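Local coordinates for 433aa long hypothetical phosphoribosylglycinamide formyl transferase (Pyrococcus horikoshii, PDB 2DWC), which is an ATP-grasp family protein related to PurT, pairs a Rossmann-like preATP-grasp domain with an ATP-grasp domain, and binds adenosine-5'-diphosphate, at residues Ala85-Ile90 against Phe107-Ala112; Ile93-Leu98 against Ala114-Met119; Leu273-Val278 against Pro294-Thr299. All coordinates share one frame; numbering follows the deposited sequence.

In the fold
Interactions 1 and 2 belong to the preATP-grasp region, interaction 3 to the ATP-grasp region, and the three touch one another. Interaction 1 is fully buried and combines two backbone hydrogen bonds with apolar packing beside strand 85-88. Interaction 2 is only partly buried and pairs the start of helix 95-103 with helix 112-118 through side chains alone. Interaction 3, buried and nearest the centre of the chain, has no direct hydrogen bond across it; a water joins two carbonyls instead. Segment 294-299 ties the set together: Pro294 packs on helix 112-118 and against Pro110, while Arg295 lies against the end of strand 85-88 and reaches Thr115 of interaction 2.

Interaction 1. Residues Ala85-Ile90 against Phe107-Ala112; sequences AIIPEI and FVVPNA
The carbonyl oxygen of Phe107 receives the backbone N-H of Ile86 at 2.8 Å (O to N), in a nearly straight bond with an angle of 166° at the hydrogen. A weaker CA-H...O contact reaches the same oxygen from Ala85, whose CA lies 3.5 Å from Phe107 O. One step along, Val109 N donates to Ile86 O at 3.1 Å. Ile86 thus gives to the residue before Val108 and takes from the residue after it, which makes a single parallel bridge between Ile86 and Val108. Strand 85-88 is the outermost strand on its side of the four-stranded parallel sheet, where it pairs with strand 21-25, and the extended run 107-109 continues this Rossmann-like sheet for a short distance. With helix 95-103 between them, the two runs are connected in the manner of a beta-alpha-beta crossover, although 107-109 makes only one bridge and is not a regular strand. Ile86 and Val108 face that helix: Ile86 CD1 meets Val108 CG2 at 4.2 Å, and both side chains rest on Phe101. Val109 turns in toward the strand. Its CG1 is anti to the backbone N (chi1 169°), which sets CG2 beside that nitrogen and against Ala85 CB, 4.3 Å away, and brings the same methyl up to Ile87 CG1. His317 and Val321 of helix 313-322 close over Ile87 and Val109. Ala85 CB also approaches the Phe107 ring obliquely, 4.2 Å from CD2. Pro88, having no N-H, cannot extend the pairing to Val109 O; its CD lies 3.4 Å from that oxygen instead. A cis peptide bond before Pro110 then turns the chain away from the strand, and Asn111 N-caps helix 112-118 by accepting from Ala114 N through OD1.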
loop_
_atom_site.group_PDB
_atom_site.type_symbol
_atom_site.label_atom_id
_atom_site.label_comp_id
_atom_site.label_asym_id
_atom_site.label_seq_id
_atom_site.Cartn_x
_atom_site.Cartn_y
_atom_site.Cartn_z
ATOM N N ALA B 85 -0.388 19.967 -7.146
ATOM C CA ALA B 85 0.078 19.289 -8.355
ATOM C C ALA B 85 -1.094 18.765 -9.120
ATOM O O ALA B 85 -2.028 18.219 -8.512
ATOM C CB ALA B 85 1.021 18.105 -7.996
ATOM N N ILE B 86 -1.052 18.956 -10.443
ATOM C CA ILE B 86 -2.080 18.455 -11.393
ATOM C C ILE B 86 -1.346 17.308 -12.097
ATOM O O ILE B 86 -0.340 17.519 -12.767
ATOM C CB ILE B 86 -2.439 19.559 -12.374
ATOM C CG1 ILE B 86 -3.087 20.676 -11.587
ATOM C CG2 ILE B 86 -3.386 18.995 -13.494
ATOM C CD1 ILE B 86 -3.445 21.895 -12.473
ATOM N N ILE B 87 -1.853 16.099 -11.896
ATOM C CA ILE B 87 -1.235 14.854 -12.354
ATOM C C ILE B 87 -2.031 14.156 -13.429
ATOM O O ILE B 87 -2.998 13.434 -13.144
ATOM C CB ILE B 87 -1.072 13.918 -11.124
ATOM C CG1 ILE B 87 -0.317 14.642 -10.000
ATOM C CG2 ILE B 87 -0.335 12.644 -11.523
ATOM C CD1 ILE B 87 -0.090 13.830 -8.681
ATOM N N PRO B 88 -1.667 14.384 -14.689
ATOM C CA PRO B 88 -2.373 13.740 -15.809
ATOM C C PRO B 88 -2.004 12.268 -15.807
ATOM O O PRO B 88 -0.825 11.935 -15.763
ATOM C CB PRO B 88 -1.826 14.451 -17.054
ATOM C CG PRO B 88 -1.020 15.593 -16.582
ATOM C CD PRO B 88 -0.577 15.272 -15.155
ATOM N N GLU B 89 -3.003 11.377 -15.851
ATOM C CA GLU B 89 -2.734 9.952 -15.831
ATOM C C GLU B 89 -2.949 9.328 -17.210
ATOM O O GLU B 89 -2.539 8.191 -17.469
ATOM C CB GLU B 89 -3.635 9.309 -14.791
ATOM C CG GLU B 89 -3.387 9.906 -13.414
ATOM C CD GLU B 89 -2.124 9.338 -12.791
ATOM O OE1 GLU B 89 -0.997 9.485 -13.364
ATOM O OE2 GLU B 89 -2.269 8.724 -11.723
ATOM N N ILE B 90 -3.550 10.100 -18.099
ATOM C CA ILE B 90 -3.785 9.663 -19.463
ATOM C C ILE B 90 -3.413 10.744 -20.454
ATOM O O ILE B 90 -3.150 11.882 -20.075
ATOM C CB ILE B 90 -5.245 9.290 -19.655
ATOM C CG1 ILE B 90 -6.159 10.458 -19.277
ATOM C CG2 ILE B 90 -5.544 8.108 -18.783
ATOM C CD1 ILE B 90 -7.596 10.268 -19.742
ATOM N N PHE B 107 0.928 23.845 -10.874
ATOM C CA PHE B 107 1.974 22.924 -11.267
ATOM C C PHE B 107 1.457 21.667 -11.995
ATOM O O PHE B 107 0.876 20.769 -11.385
ATOM C CB PHE B 107 2.797 22.534 -10.015
ATOM C CG PHE B 107 3.935 21.598 -10.308
ATOM C CD1 PHE B 107 4.769 21.822 -11.422
ATOM C CD2 PHE B 107 4.178 20.499 -9.489
ATOM C CE1 PHE B 107 5.840 20.955 -11.720
ATOM C CE2 PHE B 107 5.278 19.613 -9.786
ATOM C CZ PHE B 107 6.092 19.867 -10.912
ATOM N N VAL B 108 1.665 21.649 -13.305
ATOM C CA VAL B 108 1.298 20.522 -14.168
ATOM C C VAL B 108 2.519 19.613 -14.301
ATOM O O VAL B 108 3.638 20.074 -14.620
ATOM C CB VAL B 108 0.867 21.047 -15.539
ATOM C CG1 VAL B 108 0.546 19.900 -16.492
ATOM C CG2 VAL B 108 -0.370 21.953 -15.358
ATOM N N VAL B 109 2.301 18.320 -14.070
ATOM C CA VAL B 109 3.371 17.313 -14.045
ATOM C C VAL B 109 3.553 16.559 -15.349
ATOM O O VAL B 109 2.571 16.110 -15.954
ATOM C CB VAL B 109 3.019 16.248 -12.973
ATOM C CG1 VAL B 109 3.939 15.009 -13.075
ATOM C CG2 VAL B 109 3.081 16.909 -11.581
ATOM N N PRO B 110 4.801 16.436 -15.832
ATOM C CA PRO B 110 6.079 16.953 -15.288
ATOM C C PRO B 110 6.156 18.437 -15.663
ATOM O O PRO B 110 6.779 19.249 -14.950
ATOM C CB PRO B 110 7.126 16.063 -15.966
ATOM C CG PRO B 110 6.499 15.773 -17.302
ATOM C CD PRO B 110 5.027 15.522 -16.967
ATOM N N ASN B 111 5.519 18.744 -16.797
ATOM C CA ASN B 111 5.229 20.111 -17.307
ATOM C C ASN B 111 4.207 19.841 -18.420
ATOM O O ASN B 111 4.048 18.694 -18.883
ATOM C CB ASN B 111 6.467 20.923 -17.851
ATOM C CG ASN B 111 7.363 20.108 -18.732
ATOM O OD1 ASN B 111 6.929 19.519 -19.715
ATOM N ND2 ASN B 111 8.657 20.072 -18.375
ATOM N N ALA B 112 3.515 20.878 -18.854
ATOM C CA ALA B 112 2.485 20.695 -19.871
ATOM C C ALA B 112 3.066 20.248 -21.216
ATOM O O ALA B 112 2.521 19.386 -21.892
ATOM C CB ALA B 112 1.685 22.026 -20.030
#

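Interaction 2. Residues Ile93-Leu98 against Ala114-Met119; sequences INLDAL and ATWIAM
Leu95 and Leu98 carry the first segment's side of this contact, meeting Thr115, Trp116 and Met119 of the second. Just ahead of them, Asn94 sets the helix start: it is the N-cap residue, and its OD1 accepts from Ala97 N at 2.8 Å, with the N-H tilted from the plane of the amide carbonyl. The other end of that amide, ND2, is bonded to Met69 O, so the group is held from two directions. Leu95 follows in the first turn and points toward the opposing helix, with CG anti to its carbonyl carbon (chi1 -53°) and its two methyls divided between neighbours. CD2 crosses Thr115 obliquely and lies 3.7 Å from Thr115 CG2. CD1 comes to the edge of the Trp116 indole, near its plane, 3.8 Å from Trp116 CD1. The same methyl meets the end of Met119 tip to tip: Leu95 CD1 is 3.9 Å from Met119 SD, with the carbons CG and CE about as close. Met119 makes this fit by bending at both chi2 (85°) and chi3 (65°), which folds its thioether back around the methyl. The contact joins helix 95-103 to helix 112-118, two helices of the preATP-grasp domain linked by the loop that runs beside strand 85-88. Leu98, three residues on, crosses Thr115 at about a right angle, its CD1 4.1 Å from Thr115 CG2. The threonine methyl is therefore shared between two leucines, while its hydroxyl oxygen, OG1, is hydrogen-bonded to Arg295 NH1. Phe99, just past the segment, adds an edge-to-face stack with Trp116, and Arg123 a cation-pi contact to the same indole.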
loop_
_atom_site.group_PDB
_atom_site.type_symbol
_atom_site.label_atom_id
_atom_site.label_comp_id
_atom_site.label_asym_id
_atom_site.label_seq_id
_atom_site.Cartn_x
_atom_site.Cartn_y
_atom_site.Cartn_z
ATOM N N ILE B 93 -6.470 14.177 -22.505
ATOM C CA ILE B 93 -6.841 15.297 -21.681
ATOM C C ILE B 93 -6.699 16.528 -22.572
ATOM O O ILE B 93 -5.874 16.561 -23.483
ATOM C CB ILE B 93 -5.911 15.395 -20.451
ATOM C CG1 ILE B 93 -6.237 14.271 -19.461
ATOM C CG2 ILE B 93 -6.061 16.730 -19.779
ATOM C CD1 ILE B 93 -5.139 14.063 -18.450
ATOM N N ASN B 94 -7.509 17.546 -22.336
ATOM C CA ASN B 94 -7.386 18.755 -23.140
ATOM C C ASN B 94 -5.990 19.355 -22.945
ATOM O O ASN B 94 -5.632 19.784 -21.836
ATOM C CB ASN B 94 -8.453 19.771 -22.722
ATOM C CG ASN B 94 -8.473 21.001 -23.624
ATOM O OD1 ASN B 94 -7.543 21.821 -23.610
ATOM N ND2 ASN B 94 -9.541 21.133 -24.416
ATOM N N LEU B 95 -5.188 19.410 -24.023
ATOM C CA LEU B 95 -3.818 19.937 -23.879
ATOM C C LEU B 95 -3.740 21.447 -23.674
ATOM O O LEU B 95 -2.898 21.934 -22.914
ATOM C CB LEU B 95 -2.964 19.503 -25.088
ATOM C CG LEU B 95 -2.944 18.013 -25.415
ATOM C CD1 LEU B 95 -2.228 17.830 -26.781
ATOM C CD2 LEU B 95 -2.253 17.202 -24.295
ATOM N N ASP B 96 -4.602 22.218 -24.334
ATOM C CA ASP B 96 -4.599 23.659 -24.093
ATOM C C ASP B 96 -4.858 23.933 -22.597
ATOM O O ASP B 96 -4.323 24.862 -22.021
ATOM C CB ASP B 96 -5.717 24.364 -24.888
ATOM C CG ASP B 96 -5.375 24.538 -26.366
ATOM O OD1 ASP B 96 -4.236 24.233 -26.762
ATOM O OD2 ASP B 96 -6.256 24.975 -27.130
ATOM N N ALA B 97 -5.723 23.141 -21.978
ATOM C CA ALA B 97 -6.009 23.380 -20.570
ATOM C C ALA B 97 -4.744 23.256 -19.737
ATOM O O ALA B 97 -4.484 24.081 -18.861
ATOM C CB ALA B 97 -7.081 22.364 -20.037
ATOM N N LEU B 98 -3.992 22.180 -19.969
ATOM C CA LEU B 98 -2.754 21.977 -19.207
ATOM C C LEU B 98 -1.810 23.179 -19.370
ATOM O O LEU B 98 -1.220 23.649 -18.389
ATOM C CB LEU B 98 -2.069 20.657 -19.637
ATOM C CG LEU B 98 -2.874 19.370 -19.418
ATOM C CD1 LEU B 98 -2.005 18.141 -19.864
ATOM C CD2 LEU B 98 -3.285 19.240 -17.940
ATOM N N ALA B 114 5.559 18.343 -21.958
ATOM C CA ALA B 114 5.891 16.919 -22.071
ATOM C C ALA B 114 4.726 16.076 -22.524
ATOM O O ALA B 114 4.901 15.164 -23.318
ATOM C CB ALA B 114 6.458 16.367 -20.724
ATOM N N THR B 115 3.527 16.365 -22.028
ATOM C CA THR B 115 2.365 15.588 -22.441
ATOM C C THR B 115 2.028 15.902 -23.886
ATOM O O THR B 115 1.706 15.000 -24.674
ATOM C CB THR B 115 1.177 15.877 -21.511
ATOM O OG1 THR B 115 1.494 15.325 -20.230
ATOM C CG2 THR B 115 -0.128 15.230 -22.019
ATOM N N TRP B 116 2.174 17.161 -24.255
ATOM C CA TRP B 116 1.867 17.566 -25.628
ATOM C C TRP B 116 2.877 16.945 -26.610
ATOM O O TRP B 116 2.501 16.550 -27.711
ATOM C CB TRP B 116 1.870 19.099 -25.677
ATOM C CG TRP B 116 1.803 19.706 -27.026
ATOM C CD1 TRP B 116 0.675 20.022 -27.741
ATOM C CD2 TRP B 116 2.916 20.176 -27.788
ATOM N NE1 TRP B 116 1.027 20.673 -28.912
ATOM C CE2 TRP B 116 2.396 20.782 -28.961
ATOM C CE3 TRP B 116 4.306 20.155 -27.589
ATOM C CZ2 TRP B 116 3.222 21.360 -29.928
ATOM C CZ3 TRP B 116 5.128 20.736 -28.561
ATOM C CH2 TRP B 116 4.580 21.324 -29.706
ATOM N N ILE B 117 4.142 16.826 -26.212
ATOM C CA ILE B 117 5.132 16.207 -27.077
ATOM C C ILE B 117 4.894 14.718 -27.214
ATOM O O ILE B 117 4.780 14.208 -28.319
ATOM C CB ILE B 117 6.555 16.393 -26.549
ATOM C CG1 ILE B 117 6.996 17.830 -26.760
ATOM C CG2 ILE B 117 7.522 15.397 -27.236
ATOM C CD1 ILE B 117 8.398 18.108 -26.246
ATOM N N ALA B 118 4.748 14.032 -26.079
ATOM C CA ALA B 118 4.601 12.585 -26.091
ATOM C C ALA B 118 3.374 12.051 -26.784
ATOM O O ALA B 118 3.332 10.877 -27.175
ATOM C CB ALA B 118 4.665 12.037 -24.632
ATOM N N MET B 119 2.368 12.880 -26.969
ATOM C CA MET B 119 1.174 12.366 -27.602
ATOM C C MET B 119 1.168 12.452 -29.128
ATOM O O MET B 119 0.212 12.029 -29.765
ATOM C CB MET B 119 -0.040 13.075 -27.019
ATOM C CG MET B 119 -0.058 14.547 -27.233
ATOM S SD MET B 119 -0.752 14.845 -28.851
ATOM C CE MET B 119 -2.482 14.216 -28.581
#

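Interaction 3. Residues Leu273-Val278 against Pro294-Thr299; sequences LGIFGV and PRPHDT
The backbones of 273-278 and 294-299 come closest at Phe276 and Pro294, with CA atoms 4.6 Å apart, yet no hydrogen bond joins them. Strands 274-283 and 286-293 are adjacent antiparallel strands of the ATP-grasp domain, and the contact forms where the chain leaves the second of them. Gly277 still pairs through its backbone with Ser293, the last residue of strand 286-293; beyond it, the antiparallel partnership gives way. Ile275 O and Arg295 N are near each other, but the angle is too poor for a bond. A water takes over, donating to Ile275 O at 2.7 Å and, weakly, to Pro294 O at 2.9 Å. This water also lies 4.1 Å above one face of the Phe276 ring, displaced toward its rim. The ring itself crosses Pro294 at about a right angle, so that Phe276 CE2 meets Pro294 CB at 4.0 Å and CD2 touches the proline CA. Ile275 approaches a different proline. Its chi1 of -152° puts CG2 between the backbone N and the carbonyl carbon, and from there the methyl packs obliquely on the Pro296 ring, 3.7 Å from Pro296 CG and about as near to CD. Glu313 packs on both Ile275 and Pro296, while His317 touches Pro296 and bonds through ND1 to Ile275 N. Further along, Gly277 CA lies beside His297 CB. The side chain of His297 is about 7 Å from the bound adenosine-5'-diphosphate. Pro294 and Pro296 have no N-H, His297 N is taken by Glu313 OE2 and Arg295 N is badly angled, which is consistent with a contact resting on ring and methyl packing and a water that satisfies two carbonyls.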
loop_
_atom_site.group_PDB
_atom_site.type_symbol
_atom_site.label_atom_id
_atom_site.label_comp_id
_atom_site.label_asym_id
_atom_site.label_seq_id
_atom_site.Cartn_x
_atom_site.Cartn_y
_atom_site.Cartn_z
ATOM N N LEU B 273 9.347 17.606 -13.131
ATOM C CA LEU B 273 9.572 16.669 -12.009
ATOM C C LEU B 273 8.591 15.517 -12.201
ATOM O O LEU B 273 7.494 15.730 -12.684
ATOM C CB LEU B 273 9.246 17.277 -10.632
ATOM C CG LEU B 273 10.023 18.522 -10.198
ATOM C CD1 LEU B 273 9.461 18.993 -8.836
ATOM C CD2 LEU B 273 11.533 18.160 -10.099
ATOM N N GLY B 274 8.998 14.308 -11.830
ATOM C CA GLY B 274 8.102 13.165 -11.966
ATOM C C GLY B 274 8.779 11.941 -12.554
ATOM O O GLY B 274 9.943 11.990 -12.979
ATOM N N ILE B 275 8.073 10.826 -12.542
ATOM C CA ILE B 275 8.637 9.622 -13.143
ATOM C C ILE B 275 8.237 9.563 -14.628
ATOM O O ILE B 275 7.169 10.055 -15.023
ATOM C CB ILE B 275 8.192 8.394 -12.343
ATOM C CG1 ILE B 275 9.257 7.294 -12.499
ATOM C CG2 ILE B 275 6.853 7.953 -12.776
ATOM C CD1 ILE B 275 9.221 6.370 -11.373
ATOM N N PHE B 276 9.097 8.940 -15.441
ATOM C CA PHE B 276 8.883 8.814 -16.870
ATOM C C PHE B 276 9.007 7.337 -17.221
ATOM O O PHE B 276 9.827 6.641 -16.637
ATOM C CB PHE B 276 10.001 9.566 -17.647
ATOM C CG PHE B 276 9.938 11.067 -17.529
ATOM C CD1 PHE B 276 10.361 11.710 -16.371
ATOM C CD2 PHE B 276 9.445 11.838 -18.577
ATOM C CE1 PHE B 276 10.288 13.116 -16.254
ATOM C CE2 PHE B 276 9.375 13.259 -18.472
ATOM C CZ PHE B 276 9.796 13.879 -17.307
ATOM N N GLY B 277 8.208 6.857 -18.159
ATOM C CA GLY B 277 8.348 5.468 -18.563
ATOM C C GLY B 277 9.048 5.541 -19.933
ATOM O O GLY B 277 8.409 5.719 -20.976
ATOM N N VAL B 278 10.382 5.440 -19.932
ATOM C CA VAL B 278 11.096 5.485 -21.217
ATOM C C VAL B 278 11.168 4.083 -21.810
ATOM O O VAL B 278 11.773 3.186 -21.223
ATOM C CB VAL B 278 12.521 6.048 -21.005
ATOM C CG1 VAL B 278 13.186 6.236 -22.377
ATOM C CG2 VAL B 278 12.446 7.376 -20.206
ATOM N N PRO B 294 5.338 10.381 -20.168
ATOM C CA PRO B 294 5.769 11.292 -19.106
ATOM C C PRO B 294 4.959 11.154 -17.812
ATOM O O PRO B 294 4.492 12.152 -17.259
ATOM C CB PRO B 294 5.614 12.659 -19.771
ATOM C CG PRO B 294 4.340 12.473 -20.540
ATOM C CD PRO B 294 4.467 11.082 -21.134
ATOM N N ARG B 295 4.865 9.918 -17.332
ATOM C CA ARG B 295 4.092 9.610 -16.124
ATOM C C ARG B 295 4.258 8.145 -15.853
ATOM O O ARG B 295 4.809 7.415 -16.683
ATOM C CB ARG B 295 2.596 9.908 -16.416
ATOM C CG ARG B 295 1.994 9.216 -17.661
ATOM C CD ARG B 295 0.543 9.773 -17.896
ATOM N NE ARG B 295 0.372 10.144 -19.285
ATOM C CZ ARG B 295 0.458 11.373 -19.809
ATOM N NH1 ARG B 295 0.703 12.514 -19.101
ATOM N NH2 ARG B 295 0.346 11.445 -21.119
ATOM N N PRO B 296 3.764 7.676 -14.697
ATOM C CA PRO B 296 3.830 6.262 -14.315
ATOM C C PRO B 296 3.201 5.471 -15.487
ATOM O O PRO B 296 2.267 5.944 -16.154
ATOM C CB PRO B 296 2.945 6.199 -13.070
ATOM C CG PRO B 296 3.204 7.528 -12.390
ATOM C CD PRO B 296 3.283 8.528 -13.572
ATOM N N HIS B 297 3.706 4.272 -15.728
ATOM C CA HIS B 297 3.286 3.465 -16.849
ATOM C C HIS B 297 2.832 2.090 -16.334
ATOM O O HIS B 297 3.364 1.598 -15.319
ATOM C CB HIS B 297 4.509 3.302 -17.771
ATOM C CG HIS B 297 4.195 2.707 -19.101
ATOM N ND1 HIS B 297 3.350 3.318 -20.006
ATOM C CD2 HIS B 297 4.630 1.571 -19.696
ATOM C CE1 HIS B 297 3.277 2.581 -21.101
ATOM N NE2 HIS B 297 4.043 1.516 -20.939
ATOM N N ASP B 298 1.913 1.446 -17.047
ATOM C CA ASP B 298 1.431 0.171 -16.558
ATOM C C ASP B 298 2.465 -0.920 -16.297
ATOM O O ASP B 298 2.349 -1.642 -15.312
ATOM C CB ASP B 298 0.274 -0.356 -17.442
ATOM C CG ASP B 298 0.608 -0.392 -18.928
ATOM O OD1 ASP B 298 -0.353 -0.525 -19.729
ATOM O OD2 ASP B 298 1.800 -0.306 -19.305
ATOM N N THR B 299 3.508 -0.999 -17.119
ATOM C CA THR B 299 4.524 -2.043 -16.930
ATOM C C THR B 299 5.201 -1.861 -15.585
ATOM O O THR B 299 5.667 -2.829 -14.980
ATOM C CB THR B 299 5.573 -1.973 -18.045
ATOM O OG1 THR B 299 6.217 -0.696 -17.994
ATOM C CG2 THR B 299 4.875 -2.161 -19.432
HETATM O O HOH W 1 6.395 12.680 -15.074
#